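Local structure of membrane-associated protein VP24 (Marburg virus - Musoke, Kenya, 1980, 4OR8) at residues 84-87 with 88-92; 194-198 with 199-203; 204-208 with 209-213. The protein may act as a minor matrix protein of the virion, interacts with the nucleoprotein, and may take part in nucleocapsid assembly and budding. All coordinates share one frame; numbering follows the deposited sequence. Where two conformers were deposited one is given.

Contact 1. Residues 84-87 with 88-92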
ATOM      1  N   GLN B  84      -5.360 -19.298   5.647  1.00 28.78           N
ATOM      2  CA  GLN B  84      -5.734 -19.812   6.959  1.00 34.56           C
ATOM      3  C   GLN B  84      -4.837 -19.282   8.072  1.00 33.10           C
ATOM      4  O   GLN B  84      -5.293 -19.071   9.196  1.00 36.22           O
ATOM      5  CB  GLN B  84      -5.759 -21.343   6.964  1.00 39.31           C
ATOM      6  CG  GLN B  84      -6.886 -21.950   6.136  1.00 40.83           C
ATOM      7  CD  GLN B  84      -8.255 -21.852   6.807  1.00 44.52           C
ATOM      8  OE1 GLN B  84      -8.485 -21.019   7.687  1.00 36.08           O
ATOM      9  NE2 GLN B  84      -9.171 -22.718   6.386  1.00 30.18           N
ATOM     10  N   GLN B  85      -3.565 -19.065   7.756  1.00 27.71           N
ATOM     11  CA  GLN B  85      -2.636 -18.499   8.722  1.00 23.26           C
ATOM     12  C   GLN B  85      -3.096 -17.101   9.128  1.00 31.10           C
ATOM     13  O   GLN B  85      -3.040 -16.730  10.303  1.00 21.72           O
ATOM     14  CB  GLN B  85      -1.225 -18.441   8.138  1.00 22.07           C
ATOM     15  CG  GLN B  85      -0.179 -17.930   9.114  1.00 35.19           C
ATOM     16  CD  GLN B  85       1.212 -17.883   8.510  1.00 45.35           C
ATOM     17  OE1 GLN B  85       1.375 -17.932   7.290  1.00 45.62           O
ATOM     18  NE2 GLN B  85       2.225 -17.791   9.366  1.00 41.06           N
ATOM     19  N   THR B  86      -3.564 -16.339   8.144  1.00 31.31           N
ATOM     20  CA  THR B  86      -4.071 -14.992   8.380  1.00 22.39           C
ATOM     21  C   THR B  86      -5.286 -15.023   9.301  1.00 23.90           C
ATOM     22  O   THR B  86      -5.376 -14.242  10.251  1.00 29.16           O
ATOM     23  CB  THR B  86      -4.446 -14.295   7.057  1.00 23.87           C
ATOM     24  OG1 THR B  86      -3.298 -14.236   6.201  1.00 37.96           O
ATOM     25  CG2 THR B  86      -4.946 -12.887   7.319  1.00 19.66           C
ATOM     26  N   ARG B  87      -6.211 -15.933   9.020  1.00 18.96           N
ATOM     27  CA  ARG B  87      -7.401 -16.093   9.848  1.00 25.07           C
ATOM     28  C   ARG B  87      -7.038 -16.484  11.281  1.00 26.62           C
ATOM     29  O   ARG B  87      -7.672 -16.033  12.237  1.00 26.93           O
ATOM     30  CB  ARG B  87      -8.350 -17.127   9.237  1.00 28.45           C
ATOM     31  CG  ARG B  87      -8.797 -16.801   7.820  1.00 21.30           C
ATOM     32  CD  ARG B  87      -9.916 -17.727   7.359  1.00 23.06           C
ATOM     33  NE  ARG B  87     -11.154 -17.516   8.107  1.00 20.13           N
ATOM     34  CZ  ARG B  87     -11.707 -18.417   8.914  1.00 27.95           C
ATOM     35  NH1 ARG B  87     -11.140 -19.605   9.077  1.00 26.49           N
ATOM     36  NH2 ARG B  87     -12.833 -18.135   9.554  1.00 26.36           N
ATOM     37  N   ASN B  88      -6.012 -17.316  11.428  1.00 21.62           N
ATOM     38  CA  ASN B  88      -5.558 -17.727  12.752  1.00 25.67           C
ATOM     39  C   ASN B  88      -4.902 -16.583  13.518  1.00 23.73           C
ATOM     40  O   ASN B  88      -5.133 -16.407  14.712  1.00 23.40           O
ATOM     41  CB  ASN B  88      -4.598 -18.913  12.657  1.00 28.06           C
ATOM     42  CG  ASN B  88      -5.248 -20.141  12.054  1.00 38.68           C
ATOM     43  OD1 ASN B  88      -4.609 -20.906  11.330  1.00 38.71           O
ATOM     44  ND2 ASN B  88      -6.530 -20.332  12.343  1.00 38.15           N
ATOM     45  N   LEU B  89      -4.083 -15.804  12.823  1.00 23.56           N
ATOM     46  CA  LEU B  89      -3.412 -14.670  13.443  1.00 23.13           C
ATOM     47  C   LEU B  89      -4.426 -13.663  13.983  1.00 27.41           C
ATOM     48  O   LEU B  89      -4.268 -13.145  15.088  1.00 21.60           O
ATOM     49  CB  LEU B  89      -2.475 -13.998  12.444  1.00 20.26           C
ATOM     50  CG  LEU B  89      -1.631 -12.844  12.977  1.00 30.54           C
ATOM     51  CD1 LEU B  89      -0.737 -13.309  14.119  1.00 26.02           C
ATOM     52  CD2 LEU B  89      -0.808 -12.245  11.850  1.00 28.49           C
ATOM     53  N   PHE B  90      -5.470 -13.399  13.201  1.00 27.58           N
ATOM     54  CA  PHE B  90      -6.534 -12.491  13.618  1.00 26.56           C
ATOM     55  C   PHE B  90      -7.831 -13.259  13.863  1.00 30.79           C
ATOM     56  O   PHE B  90      -8.830 -13.036  13.178  1.00 27.20           O
ATOM     57  CB  PHE B  90      -6.776 -11.414  12.556  1.00 27.79           C
ATOM     58  CG  PHE B  90      -5.537 -10.671  12.141  1.00 26.34           C
ATOM     59  CD1 PHE B  90      -5.116  -9.553  12.841  1.00 22.94           C
ATOM     60  CD2 PHE B  90      -4.803 -11.082  11.040  1.00 23.75           C
ATOM     61  CE1 PHE B  90      -3.981  -8.865  12.459  1.00 20.55           C
ATOM     62  CE2 PHE B  90      -3.666 -10.397  10.651  1.00 22.02           C
ATOM     63  CZ  PHE B  90      -3.254  -9.288  11.360  1.00 18.49           C
ATOM     64  N   SER B  91      -7.809 -14.156  14.844  1.00 27.97           N
ATOM     65  CA  SER B  91      -8.962 -14.994  15.160  1.00 30.04           C
ATOM     66  C   SER B  91     -10.191 -14.180  15.550  1.00 26.77           C
ATOM     67  O   SER B  91     -11.292 -14.422  15.056  1.00 22.29           O
ATOM     68  CB  SER B  91      -8.614 -15.961  16.294  1.00 29.21           C
ATOM     69  OG  SER B  91      -7.503 -16.769  15.952  1.00 41.40           O
ATOM     70  N   HIS B  92      -9.990 -13.214  16.438  1.00 27.23           N
ATOM     71  CA  HIS B  92     -11.071 -12.373  16.943  0.64 32.20           C
ATOM     72  C   HIS B  92     -11.741 -11.574  15.830  1.00 39.27           C
ATOM     73  O   HIS B  92     -12.867 -11.101  15.983  1.00 37.45           O
ATOM     74  CB  HIS B  92     -10.523 -11.417  17.997  0.64 34.41           C
ATOM     75  CG  HIS B  92      -9.243 -10.758  17.592  0.64 35.44           C
ATOM     76  ND1 HIS B  92      -8.022 -11.392  17.674  0.64 29.06           N
ATOM     77  CD2 HIS B  92      -8.996  -9.528  17.083  0.64 40.78           C
ATOM     78  CE1 HIS B  92      -7.077 -10.578  17.241  0.64 43.22           C
ATOM     79  NE2 HIS B  92      -7.641  -9.440  16.876  0.64 40.63           N
TER
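Thr86 and Phe90 meet at the C-terminal end of helix 84-89, where the helix ends just before the short helix 91-94. The Thr86 O accepts a hydrogen bond from Phe90 N at 3.1 Å, with an N-H...O angle of 164°. The same oxygen lies close to the plane of the Phe90 ring, by its edge, 3.3 Å from Phe90 CD2. The Thr86 methyl CG2 lies 4.1 Å from Phe90 CD2, and the two side chains run at a slant to each other. With chi1 at -58°, Thr86 turns its methyl toward Phe90 and its hydroxyl OG1 toward the second subunit, where it bonds to Gln253. Leu89 CG stands 3.9 Å over one face of the Phe90 ring, nearer its rim than its centre. The ring also meets Tyr22 of the second subunit.

Phe90 is the junction between the two helices. It is the first residue to leave helical backbone angles and also the N-cap residue of the next helix. Two regular helical bonds lead up to it: Asn88 N to Gln84 O, 2.9 Å, and Leu89 N to Gln85 O, 2.9 Å. Beyond Phe90 the pattern changes. The CA of Ser91 makes a CA-H...O contact with Arg87 O at 3.4 Å, and the Ser91 hydroxyl donates to Asn88 O.

On another side of the helix, Arg87 folds back over one turn. Its chain bends at chi3 (67°). NH1 then meets Gln84 OE1 in the guanidinium plane, a weak bond of 3.3 Å. The stronger grip on this buried arginine comes from outside: NE bonds to Leu74 O and NH2 to Phe94 O.

Contact 2. Residues 194-198 with 199-203; sequences EIKLT and GQQII
Glu194 lies beside Ile203, both pointing the same way, with Glu194 CG 3.6 Å from Ile203 CG1. Its carboxylate OE2 bonds to Ser19 of the second subunit, and the backbone of Glu194 pairs with a strand of that chain, which extends the sheet into the second subunit. Ile195 forms the hydrogen-bonded pair with Ile202: Ile195 N to Ile202 O is 2.9 Å, and Ile202 N to Ile195 O is 2.8 Å. On their shared face, Ile195 CG2 packs on Ile202 CB at 3.8 Å.

Lys196 stands on the other face, alongside Gln201. Its chain bends at chi2 (81°), and CE comes 3.9 Å from Gln201 CG. Leu197 closes a beta hairpin with a two-residue turn. Its N donates weakly to Gln200 O (3.4 Å), and its O accepts weakly from Gln200 N (3.2 Å). Thr198 and Gly199, both at positive phi, form the turn, which resembles type I'. The Thr198 hydroxyl reaches back to Leu197 O at 2.7 Å, coming from above the carbonyl plane. Leu197 and Ile202 both pack on Leu141 of helix 127-142.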
ATOM      1  N   GLU B 194      -1.252   0.095  19.972  1.00 23.98           N
ATOM      2  CA  GLU B 194      -2.479  -0.039  20.747  1.00 18.26           C
ATOM      3  C   GLU B 194      -2.733   1.202  21.580  1.00 22.16           C
ATOM      4  O   GLU B 194      -1.802   1.880  22.002  1.00 25.02           O
ATOM      5  CB  GLU B 194      -2.416  -1.263  21.656  1.00 18.63           C
ATOM      6  CG  GLU B 194      -2.067  -2.543  20.932  1.00 26.53           C
ATOM      7  CD  GLU B 194      -2.229  -3.760  21.810  1.00 29.27           C
ATOM      8  OE1 GLU B 194      -2.801  -3.622  22.912  1.00 44.62           O
ATOM      9  OE2 GLU B 194      -1.783  -4.853  21.399  1.00 40.87           O
ATOM     10  N   ILE B 195      -4.006   1.491  21.815  1.00 28.55           N
ATOM     11  CA  ILE B 195      -4.391   2.644  22.609  1.00 23.58           C
ATOM     12  C   ILE B 195      -5.803   2.448  23.157  1.00 25.78           C
ATOM     13  O   ILE B 195      -6.618   1.750  22.554  1.00 30.45           O
ATOM     14  CB  ILE B 195      -4.305   3.943  21.769  1.00 27.01           C
ATOM     15  CG1 ILE B 195      -4.426   5.182  22.657  1.00 34.16           C
ATOM     16  CG2 ILE B 195      -5.354   3.950  20.671  1.00 23.54           C
ATOM     17  CD1 ILE B 195      -4.167   6.476  21.930  1.00 37.01           C
ATOM     18  N   LYS B 196      -6.074   3.030  24.322  1.00 32.69           N
ATOM     19  CA  LYS B 196      -7.434   3.105  24.842  1.00 42.42           C
ATOM     20  C   LYS B 196      -7.907   4.549  24.771  1.00 40.79           C
ATOM     21  O   LYS B 196      -7.195   5.457  25.190  1.00 45.74           O
ATOM     22  CB  LYS B 196      -7.509   2.610  26.288  1.00 36.97           C
ATOM     23  CG  LYS B 196      -7.552   1.102  26.450  1.00 34.14           C
ATOM     24  CD  LYS B 196      -6.166   0.487  26.357  1.00 56.09           C
ATOM     25  CE  LYS B 196      -6.182  -0.972  26.781  1.00 52.65           C
ATOM     26  NZ  LYS B 196      -4.832  -1.591  26.679  1.00 57.54           N
ATOM     27  N   LEU B 197      -9.099   4.760  24.228  1.00 38.85           N
ATOM     28  CA  LEU B 197      -9.655   6.100  24.100  1.00 27.83           C
ATOM     29  C   LEU B 197     -11.168   6.075  24.279  1.00 47.46           C
ATOM     30  O   LEU B 197     -11.874   5.363  23.564  1.00 47.09           O
ATOM     31  CB  LEU B 197      -9.295   6.711  22.742  1.00 40.40           C
ATOM     32  CG  LEU B 197      -7.845   7.156  22.511  1.00 41.77           C
ATOM     33  CD1 LEU B 197      -7.638   7.638  21.080  1.00 32.09           C
ATOM     34  CD2 LEU B 197      -7.448   8.238  23.504  1.00 38.19           C
ATOM     35  N   THR B 198     -11.650   6.856  25.244  1.00 57.09           N
ATOM     36  CA  THR B 198     -13.080   6.982  25.542  1.00 52.79           C
ATOM     37  C   THR B 198     -13.818   5.650  25.675  1.00 46.39           C
ATOM     38  O   THR B 198     -14.932   5.497  25.177  1.00 49.25           O
ATOM     39  CB  THR B 198     -13.806   7.869  24.509  1.00 53.61           C
ATOM     40  OG1 THR B 198     -13.823   7.213  23.236  1.00 60.50           O
ATOM     41  CG2 THR B 198     -13.109   9.215  24.380  1.00 53.44           C
ATOM     42  N   GLY B 199     -13.190   4.689  26.345  1.00 51.50           N
ATOM     43  CA  GLY B 199     -13.835   3.425  26.645  1.00 38.94           C
ATOM     44  C   GLY B 199     -13.883   2.432  25.496  1.00 55.87           C
ATOM     45  O   GLY B 199     -14.821   1.637  25.400  1.00 63.63           O
ATOM     46  N   GLN B 200     -12.881   2.469  24.624  1.00 32.83           N
ATOM     47  CA  GLN B 200     -12.781   1.471  23.565  1.00 38.52           C
ATOM     48  C   GLN B 200     -11.349   1.223  23.098  1.00 38.73           C
ATOM     49  O   GLN B 200     -10.647   2.144  22.674  1.00 37.05           O
ATOM     50  CB  GLN B 200     -13.701   1.811  22.386  1.00 48.80           C
ATOM     51  CG  GLN B 200     -13.532   3.198  21.793  1.00 39.28           C
ATOM     52  CD  GLN B 200     -14.608   3.506  20.769  1.00 39.49           C
ATOM     53  OE1 GLN B 200     -15.798   3.508  21.087  1.00 34.24           O
ATOM     54  NE2 GLN B 200     -14.199   3.748  19.530  1.00 50.64           N
ATOM     55  N   GLN B 201     -10.926  -0.036  23.184  1.00 25.69           N
ATOM     56  CA  GLN B 201      -9.568  -0.420  22.827  1.00 27.66           C
ATOM     57  C   GLN B 201      -9.356  -0.385  21.317  1.00 26.79           C
ATOM     58  O   GLN B 201     -10.022  -1.099  20.572  1.00 28.77           O
ATOM     59  CB  GLN B 201      -9.254  -1.816  23.359  1.00 23.54           C
ATOM     60  CG  GLN B 201      -7.771  -2.137  23.376  1.00 39.20           C
ATOM     61  CD  GLN B 201      -7.490  -3.594  23.679  1.00 53.75           C
ATOM     62  OE1 GLN B 201      -8.154  -4.490  23.153  1.00 50.54           O
ATOM     63  NE2 GLN B 201      -6.503  -3.840  24.533  1.00 57.39           N
ATOM     64  N   ILE B 202      -8.418   0.444  20.873  1.00 26.33           N
ATOM     65  CA  ILE B 202      -8.129   0.578  19.451  1.00 23.89           C
ATOM     66  C   ILE B 202      -6.748   0.024  19.116  1.00 20.18           C
ATOM     67  O   ILE B 202      -5.763   0.356  19.771  1.00 20.48           O
ATOM     68  CB  ILE B 202      -8.215   2.047  19.004  1.00 22.04           C
ATOM     69  CG1 ILE B 202      -9.582   2.629  19.364  1.00 23.88           C
ATOM     70  CG2 ILE B 202      -7.951   2.173  17.511  1.00 16.41           C
ATOM     71  CD1 ILE B 202      -9.738   4.087  19.000  1.00 30.79           C
ATOM     72  N   ILE B 203      -6.685  -0.825  18.092  1.00 20.88           N
ATOM     73  CA  ILE B 203      -5.427  -1.431  17.668  1.00 16.13           C
ATOM     74  C   ILE B 203      -5.175  -1.262  16.171  1.00 16.75           C
ATOM     75  O   ILE B 203      -5.977  -1.691  15.342  1.00 16.99           O
ATOM     76  CB  ILE B 203      -5.377  -2.928  18.018  1.00 17.87           C
ATOM     77  CG1 ILE B 203      -5.289  -3.116  19.533  1.00 28.44           C
ATOM     78  CG2 ILE B 203      -4.191  -3.590  17.341  1.00 17.55           C
ATOM     79  CD1 ILE B 203      -6.483  -3.808  20.145  1.00 36.72           C
TER

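Contact 3. Residues 204-208 with 209-213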
ATOM      1  N   ILE B 204      -4.049  -0.643  15.833  1.00 14.51           N
ATOM      2  CA  ILE B 204      -3.663  -0.446  14.440  1.00 14.16           C
ATOM      3  C   ILE B 204      -2.463  -1.315  14.079  1.00 13.95           C
ATOM      4  O   ILE B 204      -1.388  -1.171  14.653  1.00 20.92           O
ATOM      5  CB  ILE B 204      -3.315   1.022  14.164  1.00 17.36           C
ATOM      6  CG1 ILE B 204      -4.502   1.917  14.517  1.00 16.46           C
ATOM      7  CG2 ILE B 204      -2.900   1.213  12.710  1.00 12.72           C
ATOM      8  CD1 ILE B 204      -4.168   3.388  14.532  1.00 28.79           C
ATOM      9  N   THR B 205      -2.652  -2.211  13.119  1.00  9.17           N
ATOM     10  CA  THR B 205      -1.605  -3.146  12.728  1.00 10.50           C
ATOM     11  C   THR B 205      -1.239  -2.989  11.253  1.00 18.93           C
ATOM     12  O   THR B 205      -2.117  -2.897  10.390  1.00 16.64           O
ATOM     13  CB  THR B 205      -2.047  -4.596  12.981  1.00 11.38           C
ATOM     14  OG1 THR B 205      -2.397  -4.755  14.360  1.00 20.45           O
ATOM     15  CG2 THR B 205      -0.938  -5.569  12.628  1.00 13.13           C
ATOM     16  N   ARG B 206       0.056  -2.954  10.961  1.00 15.30           N
ATOM     17  CA  ARG B 206       0.495  -2.865   9.576  1.00 16.14           C
ATOM     18  C   ARG B 206       0.539  -4.238   8.909  1.00 24.01           C
ATOM     19  O   ARG B 206       1.210  -5.156   9.385  1.00 24.06           O
ATOM     20  CB  ARG B 206       1.860  -2.186   9.468  1.00 15.12           C
ATOM     21  CG  ARG B 206       2.318  -2.014   8.035  1.00 14.31           C
ATOM     22  CD  ARG B 206       3.605  -1.220   7.942  1.00 16.26           C
ATOM     23  NE  ARG B 206       3.875  -0.831   6.560  1.00 20.29           N
ATOM     24  CZ  ARG B 206       4.842   0.000   6.190  1.00 19.21           C
ATOM     25  NH1 ARG B 206       5.645   0.539   7.099  1.00 19.31           N
ATOM     26  NH2 ARG B 206       5.005   0.296   4.908  1.00 21.26           N
ATOM     27  N   VAL B 207      -0.192  -4.368   7.809  1.00 14.75           N
ATOM     28  CA  VAL B 207      -0.135  -5.561   6.982  1.00 16.16           C
ATOM     29  C   VAL B 207       0.447  -5.188   5.619  1.00 18.05           C
ATOM     30  O   VAL B 207       0.785  -4.032   5.385  1.00 17.08           O
ATOM     31  CB  VAL B 207      -1.526  -6.205   6.818  1.00 22.25           C
ATOM     32  CG1 VAL B 207      -1.953  -6.866   8.109  1.00 13.07           C
ATOM     33  CG2 VAL B 207      -2.557  -5.165   6.377  1.00 18.38           C
ATOM     34  N   ASN B 208       0.570  -6.164   4.727  1.00 18.73           N
ATOM     35  CA  ASN B 208       1.105  -5.904   3.396  1.00 23.41           C
ATOM     36  C   ASN B 208       0.250  -4.932   2.589  1.00 26.88           C
ATOM     37  O   ASN B 208       0.765  -4.181   1.757  1.00 26.04           O
ATOM     38  CB  ASN B 208       1.275  -7.211   2.619  1.00 31.71           C
ATOM     39  CG  ASN B 208       2.398  -8.068   3.158  1.00 30.58           C
ATOM     40  OD1 ASN B 208       3.409  -7.556   3.637  1.00 23.81           O
ATOM     41  ND2 ASN B 208       2.227  -9.385   3.083  1.00 30.43           N
ATOM     42  N   MET B 209      -1.054  -4.949   2.839  1.00 24.22           N
ATOM     43  CA  MET B 209      -1.992  -4.143   2.063  1.00 28.40           C
ATOM     44  C   MET B 209      -2.143  -2.733   2.615  1.00 23.52           C
ATOM     45  O   MET B 209      -2.614  -1.830   1.925  1.00 31.86           O
ATOM     46  CB  MET B 209      -3.357  -4.829   1.998  1.00 20.23           C
ATOM     47  CG  MET B 209      -3.339  -6.136   1.233  1.00 27.89           C
ATOM     48  SD  MET B 209      -4.984  -6.820   0.986  1.00 46.06           S
ATOM     49  CE  MET B 209      -5.814  -5.435   0.212  1.00 50.52           C
ATOM     50  N   GLY B 210      -1.734  -2.549   3.861  1.00 22.10           N
ATOM     51  CA  GLY B 210      -1.859  -1.260   4.508  1.00 21.06           C
ATOM     52  C   GLY B 210      -1.998  -1.415   6.006  1.00 15.37           C
ATOM     53  O   GLY B 210      -1.294  -2.209   6.622  1.00 25.50           O
ATOM     54  N   PHE B 211      -2.918  -0.664   6.593  1.00 15.80           N
ATOM     55  CA  PHE B 211      -3.079  -0.673   8.036  1.00 14.10           C
ATOM     56  C   PHE B 211      -4.440  -1.203   8.448  1.00 12.84           C
ATOM     57  O   PHE B 211      -5.472  -0.645   8.088  1.00 19.05           O
ATOM     58  CB  PHE B 211      -2.848   0.726   8.604  1.00 14.41           C
ATOM     59  CG  PHE B 211      -1.475   1.265   8.332  1.00 11.97           C
ATOM     60  CD1 PHE B 211      -0.420   0.955   9.173  1.00 12.71           C
ATOM     61  CD2 PHE B 211      -1.236   2.066   7.230  1.00 10.79           C
ATOM     62  CE1 PHE B 211       0.848   1.443   8.926  1.00 14.58           C
ATOM     63  CE2 PHE B 211       0.029   2.559   6.975  1.00 16.81           C
ATOM     64  CZ  PHE B 211       1.074   2.246   7.826  1.00 19.24           C
ATOM     65  N   LEU B 212      -4.430  -2.296   9.197  1.00 14.64           N
ATOM     66  CA  LEU B 212      -5.657  -2.876   9.715  1.00 18.88           C
ATOM     67  C   LEU B 212      -6.057  -2.124  10.976  1.00 14.12           C
ATOM     68  O   LEU B 212      -5.334  -2.138  11.968  1.00 15.84           O
ATOM     69  CB  LEU B 212      -5.450  -4.359  10.024  1.00 19.16           C
ATOM     70  CG  LEU B 212      -6.678  -5.271  10.003  1.00 25.16           C
ATOM     71  CD1 LEU B 212      -7.378  -5.215   8.653  1.00 14.71           C
ATOM     72  CD2 LEU B 212      -6.274  -6.698  10.335  1.00 20.85           C
ATOM     73  N   VAL B 213      -7.200  -1.448  10.925  1.00 17.28           N
ATOM     74  CA  VAL B 213      -7.682  -0.680  12.065  1.00 16.68           C
ATOM     75  C   VAL B 213      -8.787  -1.438  12.787  1.00 24.39           C
ATOM     76  O   VAL B 213      -9.855  -1.681  12.228  1.00 25.74           O
ATOM     77  CB  VAL B 213      -8.200   0.702  11.640  1.00 14.81           C
ATOM     78  CG1 VAL B 213      -8.791   1.434  12.832  1.00 14.49           C
ATOM     79  CG2 VAL B 213      -7.080   1.517  11.006  1.00 15.13           C
TER
HETATM   80  O   HOH W   1      -5.191  -4.274  14.170  1.00 15.89           O
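Strands 204-206 and 210-213 run antiparallel, and the axes of these short segments are 4.5 Å apart at closest approach and at 152° to each other. Thr205 and Leu212 form the hydrogen-bonded pair: Thr205 N to Leu212 O is 2.9 Å and Leu212 N to Thr205 O is 2.7 Å. Ile204 faces Val213, and Arg206 faces Phe211, in non-hydrogen-bonded pairs. Val207 N donates to Gly210 O at 2.7 Å. Gly210 N returns a bond to Val207 O, from above that carbonyl plane. Asn208 and Met209 between them have the angles of a type I turn, so this is a beta hairpin with a two-residue turn. Gly210 follows with a positive phi of 152°, a region open mainly to glycine.

Ile204, Arg206, Phe211 and Val213 share one face. Arg206 CB lies 3.8 Å from Phe211 CE1. The arginine stays extended from CG to NE, and its aliphatic part slants past the ring. The guanidinium and ring planes are 36° apart. From the neighbouring residue on that face, Ile204 CG2 reaches Phe211 CB at 4.1 Å. Phe211 also packs edge-to-face with Phe179. On the other face a water bridges Thr205 OG1 at 2.8 Å and Leu212 O at 3.1 Å. Thr205 OG1 has a further partner in Ser192 OG.

Arg206 carries its charge into a buried setting. NH1 bonds to Leu181 O and NH2 forms a salt bridge with Glu240. Arg244 of the second subunit brings a like charge close to NH2, and Glu240 probably offsets the charge of Arg206.

Contacts 2 and 3 are successive hairpins of one sheet. Both use strand 201-206, and their centres lie about 17 Å apart. Contact 1 comes from the helical region earlier in the chain and packs against contact 3: Phe90 CE1 is 3.8 Å from Leu212 CD2, and Phe90 CZ is 4.3 Å from Val207 CG1. It does not touch contact 2, where the nearest atoms are about 7 Å away. All three contacts reach the second subunit. Tyr22 of that subunit meets Phe90 of contact 1 and Thr205 of contact 3. Gln253 of the same subunit is common to contacts 1 and 3, reaching Asn208 in the latter.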